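Side-chain contacts in hemin degrading factor (Pseudomonas aeruginosa, PDB 4MF9), which binds heme and probably takes part in heme trafficking and heme degradation: residues 128-133 with 139-144; 73-78 with 170-175; 249-254 with 355-360; 323-328 with 332-337. One frame throughout, in Å; residues are numbered along the deposited sequence.

Contact 1. Residues 128-133 with 139-144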
# COMPACT_ATOMS: atom_id res chain seq x y z
N PHE A 128 5.85 -11.79 -11.43
CA PHE A 128 7.17 -12.21 -11.91
C PHE A 128 8.12 -12.48 -10.75
O PHE A 128 8.04 -11.84 -9.70
CB PHE A 128 7.78 -11.14 -12.82
CG PHE A 128 6.94 -10.83 -14.03
CD1 PHE A 128 5.90 -9.90 -13.95
CD2 PHE A 128 7.19 -11.46 -15.24
CE1 PHE A 128 5.13 -9.62 -15.06
CE2 PHE A 128 6.42 -11.18 -16.36
CZ PHE A 128 5.39 -10.26 -16.27
N ALA A 129 9.01 -13.44 -10.95
CA ALA A 129 10.08 -13.68 -10.00
C ALA A 129 11.34 -13.16 -10.66
O ALA A 129 11.71 -13.63 -11.74
CB ALA A 129 10.22 -15.17 -9.71
N ILE A 130 11.96 -12.20 -10.02
CA ILE A 130 13.14 -11.56 -10.51
C ILE A 130 14.40 -12.03 -9.74
O ILE A 130 14.39 -12.09 -8.56
CB ILE A 130 12.99 -10.04 -10.45
CG1 ILE A 130 11.77 -9.59 -11.25
CG2 ILE A 130 14.22 -9.33 -10.92
CD1 ILE A 130 11.58 -8.12 -11.34
N ALA A 131 15.46 -12.37 -10.44
CA ALA A 131 16.73 -12.67 -9.79
C ALA A 131 17.80 -11.80 -10.42
O ALA A 131 18.45 -12.19 -11.39
CB ALA A 131 17.07 -14.16 -9.94
N GLU A 132 18.01 -10.63 -9.86
CA GLU A 132 18.76 -9.57 -10.45
C GLU A 132 20.24 -9.62 -10.05
O GLU A 132 20.51 -9.54 -8.92
CB GLU A 132 18.18 -8.23 -10.03
CG GLU A 132 18.87 -7.10 -10.74
CD GLU A 132 18.11 -5.81 -10.80
OE1 GLU A 132 18.66 -4.90 -11.36
OE2 GLU A 132 17.00 -5.71 -10.33
N GLU A 133 21.16 -9.72 -10.99
CA GLU A 133 22.58 -9.74 -10.69
C GLU A 133 22.99 -8.46 -9.99
O GLU A 133 22.71 -7.44 -10.45
CB GLU A 133 23.36 -9.78 -12.01
CG GLU A 133 24.02 -11.12 -12.28
CD GLU A 133 24.45 -11.39 -13.74
OE1 GLU A 133 24.89 -12.53 -13.96
OE2 GLU A 133 24.33 -10.51 -14.63
N GLN A 139 19.80 -10.18 -6.31
CA GLN A 139 18.68 -9.62 -5.56
C GLN A 139 17.40 -10.23 -6.12
O GLN A 139 17.14 -10.10 -7.28
CB GLN A 139 18.67 -8.10 -5.69
CG GLN A 139 17.70 -7.33 -4.81
CD GLN A 139 17.80 -5.85 -5.02
OE1 GLN A 139 16.98 -5.23 -5.69
NE2 GLN A 139 18.84 -5.26 -4.47
N ARG A 140 16.69 -10.95 -5.27
CA ARG A 140 15.53 -11.72 -5.67
C ARG A 140 14.25 -11.07 -5.18
O ARG A 140 14.19 -10.56 -4.05
CB ARG A 140 15.64 -13.16 -5.15
CG ARG A 140 16.95 -13.83 -5.61
CD ARG A 140 17.12 -15.21 -4.99
NE ARG A 140 18.26 -15.90 -5.59
CZ ARG A 140 19.51 -15.82 -5.13
NH1 ARG A 140 19.78 -15.07 -4.07
NH2 ARG A 140 20.49 -16.48 -5.74
N SER A 141 13.26 -11.03 -6.01
CA SER A 141 11.99 -10.47 -5.63
C SER A 141 10.83 -11.09 -6.37
O SER A 141 11.01 -11.53 -7.47
CB SER A 141 11.95 -8.97 -5.81
OG SER A 141 12.04 -8.55 -7.10
N ILE A 142 9.66 -11.09 -5.73
CA ILE A 142 8.39 -11.43 -6.39
C ILE A 142 7.62 -10.14 -6.62
O ILE A 142 7.47 -9.42 -5.72
CB ILE A 142 7.56 -12.41 -5.54
CG1 ILE A 142 8.35 -13.70 -5.26
CG2 ILE A 142 6.23 -12.66 -6.16
CD1 ILE A 142 8.74 -14.41 -6.49
N GLN A 143 7.25 -9.84 -7.84
CA GLN A 143 6.61 -8.58 -8.11
C GLN A 143 5.27 -8.74 -8.84
O GLN A 143 5.21 -9.37 -9.84
CB GLN A 143 7.52 -7.59 -8.84
CG GLN A 143 8.91 -7.43 -8.27
CD GLN A 143 9.72 -6.24 -8.80
OE1 GLN A 143 9.30 -5.51 -9.61
NE2 GLN A 143 10.86 -6.06 -8.25
N VAL A 144 4.24 -8.11 -8.31
CA VAL A 144 2.88 -8.27 -8.83
C VAL A 144 2.40 -6.98 -9.48
O VAL A 144 2.62 -5.89 -8.93
CB VAL A 144 1.90 -8.68 -7.69
CG1 VAL A 144 0.47 -8.78 -8.23
CG2 VAL A 144 2.33 -10.01 -7.08
O HOH W 1 15.66 -6.15 -8.15
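Strands 124-133 and 138-146 form a beta hairpin, in which F128 to E132 run antiparallel to Q139 to Q143, their short axes at 164° and 4.6 Å apart at closest approach. The register is regular: F128-Q143, I130-S141 and E132-Q139 are hydrogen-bonded pairs, each closed by two backbone bonds, while A129-I142 and A131-R140 are the non-hydrogen-bonded pairs between them. The bond from I130 N to the O atom of S141 is 2.8 Å long and almost straight, at 173°.

Side chains divide between the two sheet faces. On the face of A129 and I142, the ethyl branch of I142 folds back toward its partner strand (chi2 -59°), so that its CD1 lies 3.6 Å from A129 CB; L62 of strand 59-62 touches both residues. Strand 59-62 bonds to the outer edge of strand 124-133 and strand 151-157 to the other edge of the hairpin, so both hairpin strands are interior to the sheet. Further along the same face, R140 makes a cation-pi contact with W166.

On the other face, the extended I130 chain crosses the Q143 side chain, and I130 CD1 comes to 3.7 Å from Q143 CD. The Q143 amide is also held from within its own strand, because NE2 donates to S141 OG at 3.0 Å. V51 of helix 47-52 packs against both I130 and Q143. At the turn end E132 forms a salt bridge to R54, and one water donates to E132 OE2 at 2.6 Å and to Q139 OE1 at 2.9 Å.

Contact 2. Residues 73-78 with 170-175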
# COMPACT_ATOMS: atom_id res chain seq x y z
N LEU A 73 5.12 -18.13 -0.17
CA LEU A 73 6.09 -17.13 0.15
C LEU A 73 6.57 -17.30 1.56
O LEU A 73 7.58 -16.81 1.90
CB LEU A 73 5.54 -15.73 -0.06
CG LEU A 73 5.21 -15.35 -1.47
CD1 LEU A 73 4.58 -13.97 -1.62
CD2 LEU A 73 6.35 -15.49 -2.41
N GLY A 74 5.78 -17.96 2.37
CA GLY A 74 6.18 -18.26 3.73
C GLY A 74 7.40 -19.17 3.80
O GLY A 74 8.08 -19.23 4.82
N GLU A 75 7.67 -19.86 2.72
CA GLU A 75 8.80 -20.76 2.62
C GLU A 75 10.12 -19.98 2.66
O GLU A 75 11.12 -20.50 2.93
CB GLU A 75 8.64 -21.63 1.36
CG GLU A 75 7.54 -22.70 1.45
CD GLU A 75 7.03 -23.26 0.10
OE1 GLU A 75 7.60 -23.00 -0.95
OE2 GLU A 75 6.01 -23.96 0.10
N LEU A 76 10.04 -18.71 2.34
CA LEU A 76 11.22 -17.87 2.16
C LEU A 76 11.79 -17.29 3.45
O LEU A 76 12.83 -16.64 3.43
CB LEU A 76 10.91 -16.74 1.19
CG LEU A 76 10.45 -17.21 -0.19
CD1 LEU A 76 9.92 -16.06 -1.01
CD2 LEU A 76 11.58 -17.91 -0.92
N GLY A 77 11.12 -17.52 4.58
CA GLY A 77 11.56 -16.94 5.84
C GLY A 77 11.34 -15.43 5.86
O GLY A 77 10.49 -14.92 5.13
N PRO A 78 12.11 -14.72 6.70
CA PRO A 78 11.96 -13.27 6.78
C PRO A 78 12.23 -12.59 5.45
O PRO A 78 13.29 -12.78 4.85
CB PRO A 78 13.04 -12.87 7.80
CG PRO A 78 13.21 -14.08 8.65
CD PRO A 78 13.05 -15.25 7.70
N VAL A 170 10.06 -20.97 -7.53
CA VAL A 170 9.94 -20.46 -8.90
C VAL A 170 9.51 -21.56 -9.89
O VAL A 170 8.57 -21.36 -10.67
CB VAL A 170 11.25 -19.77 -9.35
CG1 VAL A 170 11.24 -19.53 -10.84
CG2 VAL A 170 11.44 -18.45 -8.61
N GLU A 171 10.13 -22.72 -9.82
CA GLU A 171 9.85 -23.81 -10.76
C GLU A 171 8.42 -24.30 -10.65
O GLU A 171 7.81 -24.55 -11.62
CB GLU A 171 10.87 -24.97 -10.69
CG GLU A 171 10.35 -26.35 -11.10
CD GLU A 171 10.24 -26.53 -12.61
OE1 GLU A 171 9.75 -27.59 -13.03
OE2 GLU A 171 10.69 -25.66 -13.35
N ARG A 172 7.94 -24.43 -9.44
CA ARG A 172 6.59 -24.89 -9.15
C ARG A 172 5.51 -23.94 -9.67
O ARG A 172 4.44 -24.37 -10.14
CB ARG A 172 6.44 -25.07 -7.64
CG ARG A 172 5.02 -25.33 -7.15
CD ARG A 172 5.05 -25.76 -5.70
NE ARG A 172 6.16 -25.13 -4.98
CZ ARG A 172 6.48 -25.37 -3.72
NH1 ARG A 172 5.77 -26.25 -3.02
NH2 ARG A 172 7.51 -24.75 -3.15
N LEU A 173 5.79 -22.64 -9.60
CA LEU A 173 4.85 -21.60 -10.00
C LEU A 173 5.11 -21.04 -11.40
O LEU A 173 4.35 -20.22 -11.89
CB LEU A 173 4.88 -20.44 -9.00
CG LEU A 173 3.94 -20.51 -7.79
CD1 LEU A 173 2.47 -20.63 -8.23
CD2 LEU A 173 4.31 -21.65 -6.87
N ARG A 174 6.18 -21.47 -12.05
CA ARG A 174 6.55 -20.95 -13.33
C ARG A 174 5.45 -21.13 -14.38
O ARG A 174 4.93 -22.18 -14.54
CB ARG A 174 7.87 -21.56 -13.76
CG ARG A 174 8.09 -21.81 -15.23
CD ARG A 174 9.30 -22.69 -15.38
NE ARG A 174 10.39 -21.80 -15.60
CZ ARG A 174 11.45 -21.70 -14.83
NH1 ARG A 174 11.62 -22.49 -13.80
NH2 ARG A 174 12.33 -20.83 -15.17
N ALA A 175 5.14 -20.07 -15.09
CA ALA A 175 4.09 -20.09 -16.10
C ALA A 175 4.57 -20.87 -17.33
O ALA A 175 5.77 -20.88 -17.63
CB ALA A 175 3.70 -18.69 -16.49
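E75, in the short 3-10 turn 74-76, meets R172 of helix 166-173 in a single salt bridge on the protein surface. From CB, which points toward the helix, the E75 chain sets off with CG anti to the carbonyl carbon (chi1 -72°) and continues extended. CB and CG only span the distance; neither comes within 4.2 Å of the other segment. The carboxylate makes the contact. Its carbon CD lies 3.6 Å from R172 NH2. The salt bridge itself runs from E75 OE1 to R172 NH2, at 2.8 Å. E75 OE2 stays farther back, 3.7 Å from R172 NH2. The grip is therefore one-sided, carried by one oxygen and one terminal nitrogen. R172 arrives from the opposite direction, its chain bent at chi3 (32°). The carboxylate and guanidinium planes differ by 24°, yet OE1 approaches the guanidinium obliquely. The backbone O of R172 accepts a hydrogen bond from R63 NH1, which ties this end of the helix to the region following strand 59-62. Because both charged residues are exposed, solvent probably screens their attraction, and the bridge is consistent with a modest electrostatic link between turn and helix.

Contact 3. Residues 249-254 with 355-360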
# COMPACT_ATOMS: atom_id res chain seq x y z
N ALA A 249 3.54 15.07 9.67
CA ALA A 249 4.93 14.80 10.05
C ALA A 249 5.16 15.08 11.54
O ALA A 249 5.91 14.36 12.22
CB ALA A 249 5.88 15.64 9.20
N LYS A 250 4.54 16.12 12.03
CA LYS A 250 4.65 16.53 13.41
C LYS A 250 4.09 15.53 14.35
O LYS A 250 4.63 15.33 15.35
CB LYS A 250 4.05 17.88 13.61
CG LYS A 250 4.90 18.98 13.07
CD LYS A 250 4.08 20.11 12.60
CE LYS A 250 4.94 21.32 12.38
NZ LYS A 250 4.19 22.55 12.63
N LEU A 251 2.99 14.88 13.96
CA LEU A 251 2.39 13.80 14.75
C LEU A 251 3.31 12.59 14.84
O LEU A 251 3.44 11.97 15.91
CB LEU A 251 1.00 13.41 14.21
CG LEU A 251 0.25 12.39 15.07
CD1 LEU A 251 -1.24 12.64 15.05
CD2 LEU A 251 0.53 10.98 14.55
N PHE A 252 3.94 12.22 13.72
CA PHE A 252 4.95 11.17 13.73
C PHE A 252 6.06 11.53 14.72
O PHE A 252 6.43 10.71 15.57
CB PHE A 252 5.57 11.00 12.34
CG PHE A 252 4.81 10.04 11.43
CD1 PHE A 252 4.80 8.68 11.69
CD2 PHE A 252 4.14 10.52 10.31
CE1 PHE A 252 4.11 7.80 10.84
CE2 PHE A 252 3.45 9.65 9.46
CZ PHE A 252 3.44 8.29 9.73
N GLU A 253 6.52 12.76 14.65
CA GLU A 253 7.60 13.26 15.49
C GLU A 253 7.21 13.19 16.96
O GLU A 253 7.94 12.72 17.79
CB GLU A 253 7.91 14.68 15.09
CG GLU A 253 8.96 14.76 14.03
CD GLU A 253 9.03 16.06 13.30
OE1 GLU A 253 8.13 16.87 13.40
OE2 GLU A 253 10.00 16.26 12.58
N ALA A 254 5.98 13.57 17.25
CA ALA A 254 5.48 13.53 18.62
C ALA A 254 5.32 12.08 19.09
O ALA A 254 5.63 11.77 20.23
CB ALA A 254 4.16 14.28 18.72
N GLU A 355 -6.02 14.34 18.78
CA GLU A 355 -6.81 15.56 18.97
C GLU A 355 -6.00 16.79 19.36
O GLU A 355 -6.50 17.84 19.36
CB GLU A 355 -7.91 15.37 19.99
CG GLU A 355 -8.87 14.21 19.84
CD GLU A 355 -10.12 14.58 19.08
OE1 GLU A 355 -10.14 15.64 18.48
OE2 GLU A 355 -11.09 13.85 19.14
N SER A 356 -4.74 16.63 19.68
CA SER A 356 -3.93 17.75 20.16
C SER A 356 -3.72 18.82 19.10
O SER A 356 -3.42 19.98 19.42
CB SER A 356 -2.58 17.27 20.71
OG SER A 356 -1.73 16.83 19.66
N PHE A 357 -3.89 18.45 17.83
CA PHE A 357 -3.58 19.38 16.74
C PHE A 357 -4.80 20.21 16.34
O PHE A 357 -5.92 19.71 16.28
CB PHE A 357 -2.96 18.64 15.54
CG PHE A 357 -1.56 18.17 15.80
CD1 PHE A 357 -0.47 18.94 15.41
CD2 PHE A 357 -1.32 16.96 16.45
CE1 PHE A 357 0.82 18.51 15.66
CE2 PHE A 357 -0.03 16.53 16.70
CZ PHE A 357 1.04 17.30 16.30
N LYS A 358 -4.58 21.50 16.09
CA LYS A 358 -5.65 22.40 15.81
C LYS A 358 -6.24 22.28 14.40
O LYS A 358 -5.56 22.33 13.47
CB LYS A 358 -5.23 23.84 16.14
CG LYS A 358 -4.58 23.99 17.50
CD LYS A 358 -4.86 25.34 18.18
CE LYS A 358 -4.07 25.56 19.47
NZ LYS A 358 -3.70 24.30 20.14
N ALA A 359 -7.55 22.22 14.30
CA ALA A 359 -8.22 22.15 13.01
C ALA A 359 -8.08 23.45 12.24
O ALA A 359 -7.87 24.51 12.83
CB ALA A 359 -9.70 21.82 13.21
N LEU A 360 -8.19 23.39 10.92
CA LEU A 360 -8.28 24.61 10.13
C LEU A 360 -9.64 25.27 10.38
O LEU A 360 -9.86 26.41 9.98
CB LEU A 360 -8.11 24.32 8.64
CG LEU A 360 -6.82 23.62 8.19
CD1 LEU A 360 -6.74 23.49 6.66
CD2 LEU A 360 -5.59 24.31 8.78
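K250 and L251, adjacent residues in helix 247-258, receive the phenyl ring of F357 from the C-terminal tail. Taken in sequence order, K250 comes first and contributes its aliphatic base alone: K250 CB lies 3.9 Å from F357 CE1, while the rest of the chain, bent at chi2 and chi4, carries the ammonium group away. At the junction with the next residue the ring reaches the helix backbone, with F357 CZ 4.0 Å from K250 C and 3.9 Å from L251 N. These are packing distances, and the approach to the ring is oblique. L251 follows, with CB 4.1 Å from F357 CE2. With CG anti to the backbone N (chi1 -174°), its two methyl groups go toward W323 and L336, and CB is the L251 side-chain atom nearest the ring. CE1, CZ and CE2, the ring atoms farthest from the F357 backbone, make the contact.

No hydrogen bond joins the two segments, and of the 137 Å² they bury more than half is on F357. The ring also meets the indole of W323, the two planes at about 80°. L251 packs in addition against W350 and L353 of helix 348-355 and against L336 of strand 332-338, so the contact lies where helix 247-258, helix 348-355 and the sheet converge.

Contact 4. Residues 323-328 with 332-337. With HEM (protoporphyrin IX containing Fe), chain C.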
# COMPACT_ATOMS: atom_id res chain seq x y z
N TRP A 323 -6.13 9.72 11.38
CA TRP A 323 -5.77 10.81 10.48
C TRP A 323 -5.66 10.21 9.08
O TRP A 323 -5.09 9.13 8.91
CB TRP A 323 -4.42 11.42 10.87
CG TRP A 323 -4.49 12.36 12.04
CD1 TRP A 323 -5.42 12.35 13.06
CD2 TRP A 323 -3.61 13.45 12.32
NE1 TRP A 323 -5.15 13.36 13.95
CE2 TRP A 323 -4.04 14.05 13.52
CE3 TRP A 323 -2.48 13.96 11.67
CZ2 TRP A 323 -3.39 15.15 14.07
CZ3 TRP A 323 -1.84 15.06 12.22
CH2 TRP A 323 -2.30 15.64 13.42
N GLU A 324 -6.22 10.90 8.09
CA GLU A 324 -6.27 10.41 6.72
C GLU A 324 -5.76 11.49 5.77
O GLU A 324 -6.28 12.61 5.74
CB GLU A 324 -7.70 9.93 6.39
CG GLU A 324 -8.21 8.94 7.44
CD GLU A 324 -9.55 8.31 7.14
OE1 GLU A 324 -10.15 8.59 6.08
OE2 GLU A 324 -10.01 7.51 7.99
N ALA A 325 -4.71 11.16 5.03
CA ALA A 325 -4.10 12.09 4.08
C ALA A 325 -4.48 11.68 2.66
O ALA A 325 -4.43 10.50 2.30
CB ALA A 325 -2.60 12.07 4.25
N PHE A 326 -4.86 12.64 1.86
CA PHE A 326 -5.28 12.44 0.51
C PHE A 326 -4.46 13.25 -0.50
O PHE A 326 -4.02 14.33 -0.20
CB PHE A 326 -6.71 12.83 0.33
CG PHE A 326 -7.66 12.12 1.27
CD1 PHE A 326 -7.88 12.57 2.54
CD2 PHE A 326 -8.31 10.98 0.87
CE1 PHE A 326 -8.75 11.94 3.38
CE2 PHE A 326 -9.16 10.32 1.71
CZ PHE A 326 -9.36 10.79 2.97
N ASP A 327 -4.31 12.70 -1.69
CA ASP A 327 -3.72 13.40 -2.82
C ASP A 327 -4.74 14.26 -3.57
O ASP A 327 -5.88 14.23 -3.19
CB ASP A 327 -3.01 12.44 -3.75
CG ASP A 327 -3.92 11.53 -4.46
OD1 ASP A 327 -5.09 11.81 -4.64
OD2 ASP A 327 -3.43 10.52 -4.90
N PRO A 328 -4.34 14.93 -4.64
CA PRO A 328 -5.23 15.77 -5.40
C PRO A 328 -6.33 15.01 -6.10
O PRO A 328 -7.19 15.64 -6.57
CB PRO A 328 -4.32 16.48 -6.39
CG PRO A 328 -3.09 16.66 -5.67
CD PRO A 328 -2.95 15.42 -4.78
N LEU A 332 -6.43 8.05 -0.93
CA LEU A 332 -5.74 7.96 0.32
C LEU A 332 -4.22 7.68 0.14
O LEU A 332 -3.82 6.68 -0.42
CB LEU A 332 -6.29 6.79 1.05
CG LEU A 332 -7.32 6.90 2.14
CD1 LEU A 332 -7.75 5.53 2.59
CD2 LEU A 332 -6.89 7.76 3.27
N ILE A 333 -3.37 8.58 0.64
CA ILE A 333 -1.96 8.31 0.79
C ILE A 333 -1.51 7.38 1.90
O ILE A 333 -0.82 6.40 1.73
CB ILE A 333 -1.17 9.65 0.84
CG1 ILE A 333 -1.42 10.48 -0.40
CG2 ILE A 333 0.28 9.45 1.14
CD1 ILE A 333 -1.12 11.94 -0.24
N VAL A 334 -1.96 7.73 3.10
CA VAL A 334 -1.66 7.01 4.28
C VAL A 334 -2.70 7.29 5.36
O VAL A 334 -3.26 8.32 5.33
CB VAL A 334 -0.30 7.45 4.80
CG1 VAL A 334 -0.29 8.93 5.03
CG2 VAL A 334 0.14 6.67 6.00
N GLN A 335 -2.94 6.37 6.25
CA GLN A 335 -3.85 6.57 7.37
C GLN A 335 -3.16 6.17 8.63
O GLN A 335 -2.47 5.19 8.64
CB GLN A 335 -5.07 5.68 7.27
CG GLN A 335 -6.08 5.96 6.20
CD GLN A 335 -7.18 4.89 6.23
OE1 GLN A 335 -8.29 5.13 6.64
NE2 GLN A 335 -6.82 3.71 5.84
N LEU A 336 -3.43 6.89 9.69
CA LEU A 336 -2.90 6.57 10.98
C LEU A 336 -4.00 6.26 11.99
O LEU A 336 -4.92 6.99 12.09
CB LEU A 336 -2.08 7.72 11.48
CG LEU A 336 -0.62 7.67 11.10
CD1 LEU A 336 -0.53 7.81 9.63
CD2 LEU A 336 0.11 8.75 11.83
N PHE A 337 -3.82 5.20 12.76
CA PHE A 337 -4.71 4.93 13.88
C PHE A 337 -3.81 4.69 15.09
O PHE A 337 -2.57 4.66 14.97
CB PHE A 337 -5.56 3.68 13.66
CG PHE A 337 -6.45 3.74 12.45
CD1 PHE A 337 -7.83 3.91 12.58
CD2 PHE A 337 -5.92 3.57 11.17
CE1 PHE A 337 -8.65 3.94 11.48
CE2 PHE A 337 -6.75 3.60 10.06
CZ PHE A 337 -8.12 3.79 10.22
CHA HEM C . -8.86 -1.10 10.05
CHB HEM C . -7.66 -4.99 12.48
CHC HEM C . -9.26 -7.69 8.84
CHD HEM C . -9.32 -3.77 6.09
C1A HEM C . -8.48 -1.94 11.06
C2A HEM C . -8.13 -1.54 12.38
C3A HEM C . -7.82 -2.62 13.05
C4A HEM C . -7.92 -3.69 12.15
CMA HEM C . -7.37 -2.67 14.48
CAA HEM C . -8.14 -0.17 12.97
CBA HEM C . -8.86 0.00 14.33
CGA HEM C . -10.32 -0.09 14.06
O1A HEM C . -11.06 -0.77 14.78
O2A HEM C . -10.75 0.52 13.12
C1B HEM C . -8.04 -6.03 11.64
C2B HEM C . -7.90 -7.35 12.10
C3B HEM C . -8.34 -8.15 11.13
C4B HEM C . -8.76 -7.25 10.02
CMB HEM C . -7.39 -7.77 13.45
CAB HEM C . -8.37 -9.64 11.26
CBB HEM C . -8.27 -10.49 10.28
C1C HEM C . -9.44 -6.89 7.77
C2C HEM C . -9.92 -7.30 6.55
C3C HEM C . -9.95 -6.20 5.75
C4C HEM C . -9.47 -5.09 6.49
CMC HEM C . -10.36 -8.69 6.18
CAC HEM C . -10.39 -6.18 4.37
CBC HEM C . -10.15 -5.10 3.70
C1D HEM C . -9.22 -2.68 6.96
C2D HEM C . -9.32 -1.25 6.55
C3D HEM C . -9.21 -0.54 7.67
C4D HEM C . -9.03 -1.52 8.75
CMD HEM C . -9.53 -0.65 5.18
CAD HEM C . -9.25 0.96 7.77
CBD HEM C . -10.61 1.39 8.31
CGD HEM C . -11.04 2.82 8.19
O1D HEM C . -11.45 3.33 9.21
O2D HEM C . -11.05 3.46 7.14
NA HEM C . -8.33 -3.27 10.93
NB HEM C . -8.56 -6.00 10.41
NC HEM C . -9.19 -5.59 7.70
ND HEM C . -9.04 -2.76 8.27
FE HEM C . -8.86 -4.30 9.27
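E324 and Q335 both carry CG anti to the carbonyl carbon (chi1 -53° and -70°), and with extended chains beyond CG they run side by side in the beta hairpin of strands 320-326 and 332-338, E324 CG lying 3.9 Å from Q335 CG. F326 starts the same way (chi1 -56°), bringing its ring alongside L332 on that face; L332 CD2 makes an off-centre CH-pi contact, 4.2 Å from the F326 ring centroid.

The pairing contains a beta bulge. E324 faces Q335 and F326 faces L332, so the single residue A325 stands opposite two, I333 and V334. A325 O accepts from I333 N at 2.8 Å, whereas A325 N donates to V334 O over 3.2 Å. I333, with nearly helical backbone angles, swings its CD1 to within 3.6 Å of D327 N. On the face opposite E324, A325 CB packs 4.0 Å from V334 CG1.

The buried E324 carboxylate is answered by two heme-binding residues, in salt bridges from OE1 to R228 and from OE2 to K313; it may thereby help to position both of them. S322 OG adds a hydrogen bond to OE2. Q335 and F337 line the heme pocket directly. The heme CAA carbon sits 4.1 Å above one face of the F337 ring, offset toward its rim, and F337 CZ is 3.5 Å from heme O1D.

Overall arrangement
The four contacts form two touching pairs on opposite sides of the chain's centre, one in each of the two HemS/ChuX domains. Contacts 1 and 2, with centres 11 Å apart, meet where A129 CB packs 3.7 Å from V170 CG2 and I142 CG1 3.9 Å from L73 CD2. Contacts 3 and 4, centres 14 Å apart, share an apolar core: W323 receives L251 CD1 at its CZ2 and F357 CD2 at its CH2, both at 3.4 Å. Between the pairs the gap is large, contact 1 lying about 30 Å from contact 4, centre to centre. Contact 4 alone touches the heme, and the helix of contact 3 packs on L336, between the pocket residues Q335 and F337.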